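Local coordinates for unsaturated glucuronyl hydrolase (Streptococcus agalactiae, PDB 2ZZR), which hydrolyses unsaturated hyaluronan, chondroitin and heparin disaccharides, releasing the 4,5-unsaturated uronic acid, at residues Met1-Val6 against Ser205-Val210; Met147-Glu152 against Gly161-Lys166; His168-Ile173 against Thr219-Pro224. All coordinates share one frame; numbering follows the deposited sequence.

Contact 1 (Met1-Val6 against Ser205-Val210); sequences MKIKPV and SANNVV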
loop_
_atom_site.group_PDB
_atom_site.type_symbol
_atom_site.label_atom_id
_atom_site.label_comp_id
_atom_site.label_asym_id
_atom_site.label_seq_id
_atom_site.Cartn_x
_atom_site.Cartn_y
_atom_site.Cartn_z
ATOM N N MET A 1 -15.300 -12.186 -15.552
ATOM C CA MET A 1 -16.039 -12.269 -14.261
ATOM C C MET A 1 -16.748 -10.955 -13.936
ATOM O O MET A 1 -16.142 -9.884 -13.984
ATOM C CB MET A 1 -15.074 -12.654 -13.133
ATOM C CG MET A 1 -15.704 -12.777 -11.752
ATOM S SD MET A 1 -16.935 -14.087 -11.619
ATOM C CE MET A 1 -15.995 -15.522 -12.153
ATOM N N LYS A 2 -18.032 -11.044 -13.603
ATOM C CA LYS A 2 -18.815 -9.873 -13.235
ATOM C C LYS A 2 -18.466 -9.379 -11.834
ATOM O O LYS A 2 -18.246 -10.177 -10.922
ATOM C CB LYS A 2 -20.311 -10.180 -13.308
ATOM C CG LYS A 2 -20.855 -10.339 -14.720
ATOM C CD LYS A 2 -22.185 -11.079 -14.692
ATOM C CE LYS A 2 -22.817 -11.161 -16.067
ATOM N NZ LYS A 2 -24.056 -11.993 -16.015
ATOM N N ILE A 3 -18.402 -8.060 -11.686
ATOM C CA ILE A 3 -18.312 -7.422 -10.381
ATOM C C ILE A 3 -19.679 -6.831 -10.047
ATOM O O ILE A 3 -20.294 -6.149 -10.875
ATOM C CB ILE A 3 -17.201 -6.336 -10.331
ATOM C CG1 ILE A 3 -15.823 -6.972 -10.587
ATOM C CG2 ILE A 3 -17.213 -5.605 -8.985
ATOM C CD1 ILE A 3 -14.681 -5.961 -10.706
ATOM N N LYS A 4 -20.155 -7.116 -8.836
ATOM C CA LYS A 4 -21.447 -6.621 -8.368
ATOM C C LYS A 4 -21.499 -5.096 -8.422
ATOM O O LYS A 4 -20.468 -4.434 -8.275
ATOM C CB LYS A 4 -21.690 -7.079 -6.927
ATOM C CG LYS A 4 -20.735 -6.403 -5.944
ATOM C CD LYS A 4 -20.916 -6.880 -4.535
ATOM C CE LYS A 4 -19.900 -6.193 -3.647
ATOM N NZ LYS A 4 -20.064 -6.630 -2.240
ATOM N N PRO A 5 -22.698 -4.526 -8.636
ATOM C CA PRO A 5 -22.824 -3.073 -8.578
ATOM C C PRO A 5 -22.405 -2.501 -7.218
ATOM O O PRO A 5 -22.653 -3.122 -6.176
ATOM C CB PRO A 5 -24.322 -2.840 -8.814
ATOM C CG PRO A 5 -24.787 -4.060 -9.538
ATOM C CD PRO A 5 -23.974 -5.182 -8.981
ATOM N N VAL A 6 -21.756 -1.341 -7.250
ATOM C CA VAL A 6 -21.448 -0.572 -6.044
ATOM C C VAL A 6 -21.972 0.847 -6.217
ATOM O O VAL A 6 -22.042 1.359 -7.339
ATOM C CB VAL A 6 -19.918 -0.540 -5.704
ATOM C CG1 VAL A 6 -19.393 -1.937 -5.447
ATOM C CG2 VAL A 6 -19.109 0.170 -6.804
ATOM N N SER A 205 -11.942 -10.725 -3.975
ATOM C CA SER A 205 -11.869 -9.509 -3.182
ATOM C C SER A 205 -12.933 -8.498 -3.621
ATOM O O SER A 205 -13.739 -8.032 -2.805
ATOM C CB SER A 205 -10.472 -8.898 -3.284
ATOM O OG SER A 205 -9.484 -9.784 -2.786
ATOM N N ALA A 206 -12.939 -8.179 -4.916
ATOM C CA ALA A 206 -13.824 -7.152 -5.470
ATOM C C ALA A 206 -15.293 -7.418 -5.159
ATOM O O ALA A 206 -16.055 -6.495 -4.872
ATOM C CB ALA A 206 -13.622 -7.038 -6.983
ATOM N N ASN A 207 -15.686 -8.685 -5.226
ATOM C CA ASN A 207 -17.091 -9.028 -5.076
ATOM C C ASN A 207 -17.559 -9.159 -3.634
ATOM O O ASN A 207 -18.769 -9.226 -3.373
ATOM C CB ASN A 207 -17.414 -10.280 -5.888
ATOM C CG ASN A 207 -17.735 -9.950 -7.331
ATOM O OD1 ASN A 207 -18.496 -9.021 -7.600
ATOM N ND2 ASN A 207 -17.161 -10.695 -8.256
ATOM N N ASN A 208 -16.608 -9.150 -2.701
ATOM C CA ASN A 208 -16.913 -9.486 -1.310
ATOM C C ASN A 208 -16.320 -8.527 -0.281
ATOM O O ASN A 208 -17.050 -7.982 0.553
ATOM C CB ASN A 208 -16.503 -10.932 -1.017
ATOM C CG ASN A 208 -17.217 -11.936 -1.907
ATOM O OD1 ASN A 208 -18.434 -12.119 -1.806
ATOM N ND2 ASN A 208 -16.469 -12.589 -2.783
ATOM N N VAL A 209 -15.005 -8.303 -0.345
ATOM C CA VAL A 209 -14.348 -7.438 0.641
ATOM C C VAL A 209 -14.652 -5.957 0.387
ATOM O O VAL A 209 -14.542 -5.125 1.295
ATOM C CB VAL A 209 -12.824 -7.749 0.766
ATOM C CG1 VAL A 209 -12.002 -6.979 -0.274
ATOM C CG2 VAL A 209 -12.325 -7.459 2.187
ATOM N N VAL A 210 -15.037 -5.629 -0.849
ATOM C CA VAL A 210 -15.595 -4.321 -1.155
ATOM C C VAL A 210 -17.110 -4.430 -0.994
ATOM O O VAL A 210 -17.732 -5.353 -1.530
ATOM C CB VAL A 210 -15.238 -3.852 -2.588
ATOM C CG1 VAL A 210 -15.786 -2.450 -2.859
ATOM C CG2 VAL A 210 -13.721 -3.878 -2.791
#

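Contact 2 (Met147-Glu152 against Gly161-Lys166); sequences MERYQE and GELGYK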
loop_
_atom_site.group_PDB
_atom_site.type_symbol
_atom_site.label_atom_id
_atom_site.label_comp_id
_atom_site.label_asym_id
_atom_site.label_seq_id
_atom_site.Cartn_x
_atom_site.Cartn_y
_atom_site.Cartn_z
ATOM N N MET A 147 1.993 -18.353 -3.430
ATOM C CA MET A 147 1.096 -19.299 -4.103
ATOM C C MET A 147 0.639 -20.447 -3.189
ATOM O O MET A 147 -0.453 -20.989 -3.379
ATOM C CB MET A 147 1.767 -19.862 -5.365
ATOM C CG MET A 147 1.936 -18.833 -6.491
ATOM S SD MET A 147 0.378 -18.438 -7.309
ATOM C CE MET A 147 0.245 -19.836 -8.422
ATOM N N GLU A 148 1.467 -20.788 -2.202
ATOM C CA GLU A 148 1.175 -21.882 -1.255
ATOM C C GLU A 148 -0.118 -21.657 -0.467
ATOM O O GLU A 148 -0.728 -22.616 0.022
ATOM C CB GLU A 148 2.329 -22.082 -0.268
ATOM C CG GLU A 148 3.636 -22.590 -0.862
ATOM C CD GLU A 148 4.777 -22.597 0.147
ATOM O OE1 GLU A 148 4.530 -22.359 1.354
ATOM O OE2 GLU A 148 5.930 -22.834 -0.271
ATOM N N ARG A 149 -0.529 -20.395 -0.330
ATOM C CA ARG A 149 -1.727 -20.063 0.446
ATOM C C ARG A 149 -3.012 -19.965 -0.386
ATOM O O ARG A 149 -4.080 -19.674 0.149
ATOM C CB ARG A 149 -1.507 -18.794 1.281
ATOM C CG ARG A 149 -0.315 -18.891 2.223
ATOM C CD ARG A 149 -0.354 -17.815 3.304
ATOM N NE ARG A 149 -1.385 -18.068 4.316
ATOM C CZ ARG A 149 -1.265 -18.939 5.320
ATOM N NH1 ARG A 149 -0.155 -19.656 5.468
ATOM N NH2 ARG A 149 -2.266 -19.096 6.180
ATOM N N TYR A 150 -2.907 -20.222 -1.692
ATOM C CA TYR A 150 -4.069 -20.160 -2.572
ATOM C C TYR A 150 -5.071 -21.269 -2.265
ATOM O O TYR A 150 -4.695 -22.433 -2.139
ATOM C CB TYR A 150 -3.653 -20.243 -4.045
ATOM C CG TYR A 150 -4.829 -20.201 -5.000
ATOM C CD1 TYR A 150 -5.183 -21.327 -5.752
ATOM C CD2 TYR A 150 -5.591 -19.046 -5.148
ATOM C CE1 TYR A 150 -6.268 -21.293 -6.630
ATOM C CE2 TYR A 150 -6.671 -19.000 -6.023
ATOM C CZ TYR A 150 -7.002 -20.128 -6.760
ATOM O OH TYR A 150 -8.070 -20.077 -7.618
ATOM N N GLN A 151 -6.340 -20.885 -2.164
ATOM C CA GLN A 151 -7.437 -21.816 -1.951
ATOM C C GLN A 151 -8.348 -21.889 -3.177
ATOM O O GLN A 151 -9.007 -20.909 -3.524
ATOM C CB GLN A 151 -8.245 -21.409 -0.714
ATOM C CG GLN A 151 -7.447 -21.417 0.595
ATOM C CD GLN A 151 -7.011 -22.813 1.047
ATOM O OE1 GLN A 151 -6.233 -22.951 1.992
ATOM N NE2 GLN A 151 -7.505 -23.849 0.370
ATOM N N GLU A 152 -8.388 -23.060 -3.812
ATOM C CA GLU A 152 -9.240 -23.295 -4.985
ATOM C C GLU A 152 -10.725 -23.104 -4.688
ATOM O O GLU A 152 -11.485 -22.655 -5.550
ATOM C CB GLU A 152 -9.001 -24.695 -5.554
ATOM C CG GLU A 152 -7.688 -24.845 -6.308
ATOM C CD GLU A 152 -7.483 -26.245 -6.874
ATOM O OE1 GLU A 152 -6.390 -26.499 -7.431
ATOM O OE2 GLU A 152 -8.408 -27.087 -6.761
ATOM N N GLY A 161 -2.616 -17.909 9.383
ATOM C CA GLY A 161 -3.406 -18.850 10.170
ATOM C C GLY A 161 -3.280 -20.252 9.610
ATOM O O GLY A 161 -2.406 -20.532 8.786
ATOM N N GLU A 162 -4.158 -21.138 10.069
ATOM C CA GLU A 162 -4.142 -22.528 9.635
ATOM C C GLU A 162 -4.799 -22.655 8.259
ATOM O O GLU A 162 -5.977 -22.339 8.096
ATOM C CB GLU A 162 -4.862 -23.407 10.669
ATOM C CG GLU A 162 -4.834 -24.906 10.352
ATOM C CD GLU A 162 -3.457 -25.533 10.515
ATOM O OE1 GLU A 162 -3.230 -26.610 9.918
ATOM O OE2 GLU A 162 -2.599 -24.965 11.230
ATOM N N LEU A 163 -4.025 -23.107 7.277
ATOM C CA LEU A 163 -4.521 -23.242 5.906
ATOM C C LEU A 163 -5.691 -24.211 5.830
ATOM O O LEU A 163 -5.596 -25.338 6.323
ATOM C CB LEU A 163 -3.405 -23.702 4.965
ATOM C CG LEU A 163 -2.364 -22.655 4.550
ATOM C CD1 LEU A 163 -1.239 -23.330 3.794
ATOM C CD2 LEU A 163 -3.001 -21.549 3.710
ATOM N N GLY A 164 -6.791 -23.750 5.235
ATOM C CA GLY A 164 -7.982 -24.573 5.012
ATOM C C GLY A 164 -8.955 -24.631 6.178
ATOM O O GLY A 164 -10.072 -25.146 6.043
ATOM N N TYR A 165 -8.531 -24.102 7.324
ATOM C CA TYR A 165 -9.318 -24.164 8.552
ATOM C C TYR A 165 -10.418 -23.104 8.551
ATOM O O TYR A 165 -10.144 -21.920 8.367
ATOM C CB TYR A 165 -8.397 -24.014 9.770
ATOM C CG TYR A 165 -9.116 -24.010 11.093
ATOM C CD1 TYR A 165 -9.993 -25.040 11.431
ATOM C CD2 TYR A 165 -8.919 -22.980 12.015
ATOM C CE1 TYR A 165 -10.656 -25.040 12.640
ATOM C CE2 TYR A 165 -9.581 -22.973 13.232
ATOM C CZ TYR A 165 -10.447 -24.016 13.535
ATOM O OH TYR A 165 -11.113 -24.033 14.729
ATOM N N LYS A 166 -11.662 -23.544 8.755
ATOM C CA LYS A 166 -12.840 -22.676 8.642
ATOM C C LYS A 166 -12.743 -21.344 9.388
ATOM O O LYS A 166 -13.076 -20.292 8.831
ATOM C CB LYS A 166 -14.113 -23.419 9.070
ATOM C CG LYS A 166 -15.391 -22.621 8.857
ATOM C CD LYS A 166 -16.626 -23.384 9.319
ATOM C CE LYS A 166 -17.898 -22.775 8.739
ATOM N NZ LYS A 166 -18.144 -21.361 9.179
HETATM O O HOH W 1 -0.049 -21.535 7.720
#

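Contact 3 (His168-Ile173 against Thr219-Pro224); sequences HYRLII and TFYFDP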
loop_
_atom_site.group_PDB
_atom_site.type_symbol
_atom_site.label_atom_id
_atom_site.label_comp_id
_atom_site.label_asym_id
_atom_site.label_seq_id
_atom_site.Cartn_x
_atom_site.Cartn_y
_atom_site.Cartn_z
ATOM N N HIS A 168 -10.286 -19.615 10.147
ATOM C CA HIS A 168 -9.206 -18.785 9.590
ATOM C C HIS A 168 -9.355 -18.595 8.081
ATOM O O HIS A 168 -8.517 -17.946 7.455
ATOM C CB HIS A 168 -7.850 -19.447 9.831
ATOM C CG HIS A 168 -7.459 -19.537 11.272
ATOM N ND1 HIS A 168 -6.226 -20.003 11.669
ATOM C CD2 HIS A 168 -8.122 -19.209 12.406
ATOM C CE1 HIS A 168 -6.150 -19.975 12.987
ATOM N NE2 HIS A 168 -7.287 -19.499 13.458
ATOM N N TYR A 169 -10.407 -19.177 7.503
ATOM C CA TYR A 169 -10.533 -19.309 6.047
ATOM C C TYR A 169 -11.041 -18.008 5.433
ATOM O O TYR A 169 -12.240 -17.830 5.184
ATOM C CB TYR A 169 -11.459 -20.482 5.728
ATOM C CG TYR A 169 -11.310 -21.060 4.343
ATOM C CD1 TYR A 169 -10.202 -21.838 4.007
ATOM C CD2 TYR A 169 -12.294 -20.859 3.379
ATOM C CE1 TYR A 169 -10.073 -22.390 2.738
ATOM C CE2 TYR A 169 -12.175 -21.409 2.105
ATOM C CZ TYR A 169 -11.070 -22.172 1.797
ATOM O OH TYR A 169 -10.946 -22.716 0.545
ATOM N N ARG A 170 -10.111 -17.084 5.206
ATOM C CA ARG A 170 -10.478 -15.716 4.896
ATOM C C ARG A 170 -9.392 -15.038 4.071
ATOM O O ARG A 170 -8.233 -15.476 4.074
ATOM C CB ARG A 170 -10.703 -14.930 6.193
ATOM C CG ARG A 170 -9.401 -14.567 6.933
ATOM C CD ARG A 170 -9.534 -14.632 8.452
ATOM N NE ARG A 170 -8.385 -14.000 9.102
ATOM C CZ ARG A 170 -7.188 -14.567 9.259
ATOM N NH1 ARG A 170 -6.217 -13.888 9.854
ATOM N NH2 ARG A 170 -6.953 -15.802 8.823
ATOM N N LEU A 171 -9.787 -13.976 3.371
ATOM C CA LEU A 171 -8.833 -13.061 2.741
ATOM C C LEU A 171 -8.864 -11.726 3.474
ATOM O O LEU A 171 -9.838 -11.404 4.161
ATOM C CB LEU A 171 -9.140 -12.868 1.245
ATOM C CG LEU A 171 -10.477 -12.259 0.787
ATOM C CD1 LEU A 171 -10.539 -10.733 0.962
ATOM C CD2 LEU A 171 -10.763 -12.622 -0.674
ATOM N N ILE A 172 -7.803 -10.941 3.313
ATOM C CA ILE A 172 -7.740 -9.600 3.879
ATOM C C ILE A 172 -7.494 -8.635 2.718
ATOM O O ILE A 172 -6.834 -8.998 1.746
ATOM C CB ILE A 172 -6.653 -9.507 4.989
ATOM C CG1 ILE A 172 -7.035 -10.437 6.159
ATOM C CG2 ILE A 172 -6.472 -8.067 5.480
ATOM C CD1 ILE A 172 -5.989 -10.542 7.254
ATOM N N ILE A 173 -8.059 -7.435 2.802
ATOM C CA ILE A 173 -8.061 -6.513 1.661
ATOM C C ILE A 173 -6.656 -6.091 1.212
ATOM O O ILE A 173 -6.435 -5.811 0.023
ATOM C CB ILE A 173 -8.952 -5.264 1.915
ATOM C CG1 ILE A 173 -9.171 -4.495 0.600
ATOM C CG2 ILE A 173 -8.388 -4.401 3.052
ATOM C CD1 ILE A 173 -10.265 -3.453 0.650
ATOM N N THR A 219 -11.626 -7.999 6.394
ATOM C CA THR A 219 -11.540 -9.442 6.232
ATOM C C THR A 219 -12.820 -9.971 5.589
ATOM O O THR A 219 -13.909 -9.438 5.833
ATOM C CB THR A 219 -11.348 -10.117 7.624
ATOM O OG1 THR A 219 -10.070 -9.761 8.160
ATOM C CG2 THR A 219 -11.427 -11.630 7.540
ATOM N N PHE A 220 -12.696 -11.012 4.769
ATOM C CA PHE A 220 -13.878 -11.705 4.263
ATOM C C PHE A 220 -13.701 -13.210 4.323
ATOM O O PHE A 220 -12.733 -13.749 3.794
ATOM C CB PHE A 220 -14.262 -11.260 2.843
ATOM C CG PHE A 220 -15.721 -11.444 2.545
ATOM C CD1 PHE A 220 -16.608 -10.384 2.694
ATOM C CD2 PHE A 220 -16.216 -12.687 2.167
ATOM C CE1 PHE A 220 -17.972 -10.555 2.448
ATOM C CE2 PHE A 220 -17.574 -12.871 1.922
ATOM C CZ PHE A 220 -18.450 -11.808 2.065
ATOM N N TYR A 221 -14.658 -13.875 4.974
ATOM C CA TYR A 221 -14.622 -15.320 5.169
ATOM C C TYR A 221 -15.334 -16.087 4.067
ATOM O O TYR A 221 -16.342 -15.634 3.533
ATOM C CB TYR A 221 -15.284 -15.687 6.503
ATOM C CG TYR A 221 -14.441 -15.368 7.708
ATOM C CD1 TYR A 221 -14.507 -14.114 8.317
ATOM C CD2 TYR A 221 -13.576 -16.323 8.240
ATOM C CE1 TYR A 221 -13.726 -13.822 9.437
ATOM C CE2 TYR A 221 -12.792 -16.038 9.361
ATOM C CZ TYR A 221 -12.871 -14.793 9.945
ATOM O OH TYR A 221 -12.098 -14.508 11.047
ATOM N N PHE A 222 -14.808 -17.266 3.766
ATOM C CA PHE A 222 -15.407 -18.183 2.804
ATOM C C PHE A 222 -15.666 -19.532 3.464
ATOM O O PHE A 222 -15.099 -19.836 4.517
ATOM C CB PHE A 222 -14.490 -18.351 1.590
ATOM C CG PHE A 222 -14.369 -17.108 0.756
ATOM C CD1 PHE A 222 -13.512 -16.073 1.137
ATOM C CD2 PHE A 222 -15.122 -16.961 -0.403
ATOM C CE1 PHE A 222 -13.409 -14.914 0.371
ATOM C CE2 PHE A 222 -15.027 -15.802 -1.177
ATOM C CZ PHE A 222 -14.167 -14.775 -0.785
ATOM N N ASP A 223 -16.534 -20.331 2.850
ATOM C CA ASP A 223 -16.783 -21.696 3.310
ATOM C C ASP A 223 -15.754 -22.647 2.687
ATOM O O ASP A 223 -15.687 -22.769 1.462
ATOM C CB ASP A 223 -18.217 -22.115 2.955
ATOM C CG ASP A 223 -18.632 -23.426 3.616
ATOM O OD1 ASP A 223 -17.900 -24.423 3.489
ATOM O OD2 ASP A 223 -19.705 -23.453 4.249
ATOM N N PRO A 224 -14.935 -23.318 3.525
ATOM C CA PRO A 224 -13.894 -24.207 2.997
ATOM C C PRO A 224 -14.415 -25.431 2.247
ATOM O O PRO A 224 -13.677 -26.011 1.449
ATOM C CB PRO A 224 -13.106 -24.623 4.244
ATOM C CG PRO A 224 -14.018 -24.391 5.378
ATOM C CD PRO A 224 -14.909 -23.253 4.996
HETATM O O HOH W 2 -10.914 -25.891 1.095
#

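Contact 1 (Met1-Val6 against Ser205-Val210)
The flat carboxamide of Asn207 meets the extended N-terminal segment with its edge and uses both of its ends. ND2 donates to Lys2 O, which lies 9° out of the amide plane, at 2.9 Å. OD1 accepts from Lys4 N at 2.8 Å. One side chain thus reads the backbone on both flanks of Ile3, much as a neighbouring strand would, in a segment that has no regular structure of its own. Ile3 CA sits close to the same OD1, and Ile3 CD1 reaches on to Ala206 CB at 4.0 Å.

Lys4 runs antiparallel to the asparagine side chain. Its CG lies between the backbone N and the carbonyl carbon (chi1 68°), and the chain is extended from there, which carries NZ to the carbonyls of Asn207 and Val210. NZ donates to Val210 O at 2.8 Å, in the carbonyl plane, and weakly to Asn207 O. A salt bridge to Asp212 adds a charged partner, so the ammonium group has two backbone carbonyls and a carboxylate around it.

Residues 1-6 thus lie along the 205-210 part of the chain, on helix 192-209. Helix 265-280 closes the apolar flank, with Leu270 touching Val6 and Ala206, and Asn208, whose CB points away from residues 1-6, packs on Phe220 and Phe222 of strand 219-222.

Contact 2 (Met147-Glu152 against Gly161-Lys166)
Arg149 and Leu163 make the centre of this contact, which brings together two beta turns: a type I turn, Met147 to Tyr150, leaving helix 133-147, and a type II turn, Glu162 to Tyr165, in the loop after strand 156-157. Between them lies a small antiparallel hairpin, strand 150-151 paired with strand 156-157. Leu163 lays CD2 over the middle of one face of the Arg149 guanidinium, 3.5 Å from CZ, and the two side chains cross at a slant. CD1 of the same leucine extends toward the carbonyl of Glu148.

At the edge of the guanidinium the contact turns polar. NH2 donates to Gly161 O at 3.0 Å, with the oxygen only 8° out of the guanidinium plane; seen from the carbonyl, however, the donor stands well above its plane. A water bridges the neighbouring corner, accepting from NH1 and donating to Gly161 O, so that one carbonyl takes two hydrogens.

The second shell fixes the arginine's rotation. The side chain bends at chi3 (73°), and NE donates to Gln158 O while NH2 also donates to Ala159 O; with the bond to Gly161 O, three backbone carbonyls of the returning chain fix how the planar group is turned. Backbone hydrogen bonding between Arg149 and Gln158 ties the same two pieces of chain together. Glu148, solvent-exposed, forms salt bridges with Arg107 and Lys145. Gly164 has positive phi (85°), as suits its place in the type II turn, and its N comes to 3.4 Å from Gln151 OE1, at an angle too poor for a hydrogen bond.

Contact 3 (His168-Ile173 against Thr219-Pro224)
Tyr169 and Leu171 on one segment, Phe220 and Phe222 on the other, supply the backbone bonds that join strand 170-172 to strand 219-222, an antiparallel edge of a three-stranded sheet that strand 229-233 completes. Leu171 and Phe220 are a hydrogen-bonded pair, with distances of 3.0 Å from Leu171 N to Phe220 O and 2.9 Å from Phe220 N to Leu171 O. Phe222 N extends the ladder to Tyr169 O in a nearly straight bond (172°). Arg170-Tyr221 and Ile172-Thr219 are the non-hydrogen-bonded pairs, where CA-H groups face carbonyls, closest from Arg170 CA to Phe220 O at 3.2 Å.

Two CH-pi contacts follow. Pro224 CB stands almost on the normal of the Tyr169 ring, 3.8 Å from its centroid, while Phe222 O approaches that ring at its edge. Arg170 CB lies over the Tyr221 ring and the two side chains run alongside, pointing the same way, their flat ends 31° apart. Arg170 CG lies between backbone N and carbonyl carbon (chi1 74°), and a bend at chi2 keeps CD along the ring.

Apolar contacts come next: Thr219 CG2 touches Arg170 CG at 3.6 Å, and on the face of Leu171 and Phe220, Leu171 CD2 meets Phe222 CE1 at 3.7 Å. Helix 192-209 packs there through Ser205, Asn208 and Val209.

The polar ends bond to backbone carbonyls. Arg170 NH2 donates to His168 O, which lies in the guanidinium plane, and to Trp160 O; Tyr169 OH bonds to Lys153 O, and a water donates both to it and to Pro224 O. Arg170 thus packs its aliphatic part on Tyr221 and Thr219, while carbonyls and a cation-pi contact with Trp160 probably ease burial of its charge.

Along the chain, contact 2 closes before contact 3 opens, both starting inside the loop that contact 1 spans; contacts 1 and 3 interleave, because 205-210 lies between 168-173 and 219-224. The centres of contacts 2 and 3 are about 9 Å apart, and Glu162 N probably hydrogen-bonds to His168 ND1 between them. The centre of contact 1 is about 15 Å from that of contact 3, which it touches through Asn208 against Phe220 and Phe222, and about 21 Å from that of contact 2. Contact 3 is thus the middle piece, a small sheet in a mainly helical barrel. Strand 170-172 runs up to Asp174, the probable proton donor, and Phe220 lies next to Gly232 of strand 229-233, a probable substrate-binding residue.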